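Local coordinates for putative oxidoreductase (Mycobacterium avium, PDB 3QHA), which probably acts as an NAD(P)-dependent dehydrogenase of the 3-hydroxyisobutyrate dehydrogenase type, oxidising an alcohol group with a Rossmann-fold domain holding the nucleotide, at residues V43-R47 against I48-T52. Sequence-based numbering, arbitrary orientation.
Sequences VYDIR and IEAMT
Arg47 O, at the N-cap of helix 48-55, accepts from Ala50 N at 3.1 Å and weakly from Met51 N. The same residue grips Asp45 side-on: Arg47 NH2 lies 2.9 Å from Asp45 OD1 in a salt bridge and Arg47 NE 3.0 Å from Asp45 OD2, both on the syn side and about 20° out of the carboxylate plane. Asp45 OD2 spends its anti lone pair on Arg47 N (2.8 Å, 163°), closing an Asx turn. With Asp45 OD1 also bonded to Leu23 N of the glycine-rich loop, the carboxylate is fixed in rotation. A water bridges Ile46 O and Ile48 N at the helix start.

Ala50 CB packs 3.8 Å from Asp45 CG and meets the Arg47 guanidinium obliquely. Met51, bent at chi2 (-82°) and again at chi3, curls back so that its SD comes 3.2 Å from Asp45 N and its CE 3.7 Å from Val43 O; Leu61 also touches this side chain.

Asp45 lies just after the second strand of the Rossmann unit, where an acid commonly binds the adenosine ribose, a position consistent with a preference for NAD; pairing with Arg47 probably offsets its charge and, with Leu23 N, holds the carboxylate in place.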
loop_
_atom_site.group_PDB
_atom_site.type_symbol
_atom_site.label_atom_id
_atom_site.label_comp_id
_atom_site.label_asym_id
_atom_site.label_seq_id
_atom_site.Cartn_x
_atom_site.Cartn_y
_atom_site.Cartn_z
ATOM N N VAL B 43 -14.104 -10.917 30.174
ATOM C CA VAL B 43 -14.736 -10.802 28.867
ATOM C C VAL B 43 -16.220 -11.096 28.919
ATOM O O VAL B 43 -16.697 -11.825 29.793
ATOM C CB VAL B 43 -14.081 -11.749 27.834
ATOM C CG1 VAL B 43 -12.614 -11.396 27.647
ATOM C CG2 VAL B 43 -14.241 -13.203 28.250
ATOM N N TYR B 44 -16.944 -10.517 27.968
ATOM C CA TYR B 44 -18.341 -10.853 27.765
ATOM C C TYR B 44 -18.739 -10.777 26.295
ATOM O O TYR B 44 -18.398 -9.828 25.587
ATOM C CB TYR B 44 -19.261 -9.951 28.583
ATOM C CG TYR B 44 -20.710 -10.262 28.314
ATOM C CD1 TYR B 44 -21.351 -11.308 28.971
ATOM C CD2 TYR B 44 -21.431 -9.542 27.366
ATOM C CE1 TYR B 44 -22.678 -11.612 28.708
ATOM C CE2 TYR B 44 -22.753 -9.838 27.098
ATOM C CZ TYR B 44 -23.372 -10.872 27.770
ATOM O OH TYR B 44 -24.689 -11.164 27.503
ATOM N N ASP B 45 -19.463 -11.799 25.857
ATOM C CA ASP B 45 -20.130 -11.812 24.566
ATOM C C ASP B 45 -21.351 -12.708 24.731
ATOM O O ASP B 45 -21.280 -13.733 25.414
ATOM C CB ASP B 45 -19.195 -12.348 23.480
ATOM C CG ASP B 45 -19.776 -12.212 22.080
ATOM O OD1 ASP B 45 -19.211 -11.447 21.271
ATOM O OD2 ASP B 45 -20.797 -12.867 21.785
ATOM N N ILE B 46 -22.467 -12.322 24.119
ATOM C CA ILE B 46 -23.718 -13.076 24.272
ATOM C C ILE B 46 -23.620 -14.489 23.688
ATOM O O ILE B 46 -24.349 -15.386 24.106
ATOM C CB ILE B 46 -24.940 -12.329 23.661
ATOM C CG1 ILE B 46 -24.831 -12.227 22.133
ATOM C CG2 ILE B 46 -25.085 -10.944 24.291
ATOM C CD1 ILE B 46 -25.962 -11.441 21.498
ATOM N N ARG B 47 -22.711 -14.672 22.732
ATOM C CA ARG B 47 -22.484 -15.965 22.096
ATOM C C ARG B 47 -21.514 -16.813 22.914
ATOM O O ARG B 47 -20.356 -16.437 23.097
ATOM C CB ARG B 47 -21.925 -15.759 20.690
ATOM C CG ARG B 47 -22.822 -14.929 19.783
ATOM C CD ARG B 47 -22.066 -14.441 18.565
ATOM N NE ARG B 47 -21.142 -13.355 18.889
ATOM C CZ ARG B 47 -20.212 -12.879 18.063
ATOM N NH1 ARG B 47 -20.059 -13.393 16.844
ATOM N NH2 ARG B 47 -19.423 -11.885 18.456
ATOM N N ILE B 48 -21.991 -17.958 23.398
ATOM C CA ILE B 48 -21.166 -18.879 24.185
ATOM C C ILE B 48 -19.927 -19.352 23.416
ATOM O O ILE B 48 -18.842 -19.446 23.992
ATOM C CB ILE B 48 -21.986 -20.112 24.679
ATOM C CG1 ILE B 48 -21.147 -21.014 25.596
ATOM C CG2 ILE B 48 -22.528 -20.920 23.504
ATOM C CD1 ILE B 48 -20.810 -20.394 26.937
ATOM N N GLU B 49 -20.082 -19.633 22.124
ATOM C CA GLU B 49 -18.957 -20.117 21.311
ATOM C C GLU B 49 -17.858 -19.068 21.120
ATOM O O GLU B 49 -16.724 -19.415 20.783
ATOM C CB GLU B 49 -19.429 -20.665 19.951
ATOM C CG GLU B 49 -19.891 -19.622 18.916
ATOM C CD GLU B 49 -21.364 -19.251 19.030
ATOM O OE1 GLU B 49 -22.026 -19.657 20.011
ATOM O OE2 GLU B 49 -21.865 -18.546 18.129
ATOM N N ALA B 50 -18.191 -17.795 21.327
ATOM C CA ALA B 50 -17.192 -16.727 21.348
ATOM C C ALA B 50 -16.449 -16.698 22.687
ATOM O O ALA B 50 -15.257 -16.390 22.732
ATOM C CB ALA B 50 -17.846 -15.378 21.076
ATOM N N MET B 51 -17.159 -17.028 23.766
ATOM C CA MET B 51 -16.615 -16.968 25.127
ATOM C C MET B 51 -15.611 -18.078 25.442
ATOM O O MET B 51 -14.583 -17.827 26.072
ATOM C CB MET B 51 -17.754 -17.040 26.154
ATOM C CG MET B 51 -18.719 -15.863 26.110
ATOM S SD MET B 51 -18.101 -14.434 27.013
ATOM C CE MET B 51 -18.596 -14.861 28.682
ATOM N N THR B 52 -15.916 -19.301 25.015
ATOM C CA THR B 52 -15.172 -20.486 25.455
ATOM C C THR B 52 -13.670 -20.455 25.117
ATOM O O THR B 52 -12.845 -20.760 25.980
ATOM C CB THR B 52 -15.826 -21.791 24.929
ATOM O OG1 THR B 52 -17.216 -21.801 25.277
ATOM C CG2 THR B 52 -15.145 -23.016 25.524
HETATM O O HOH W 1 -24.715 -17.886 23.858
#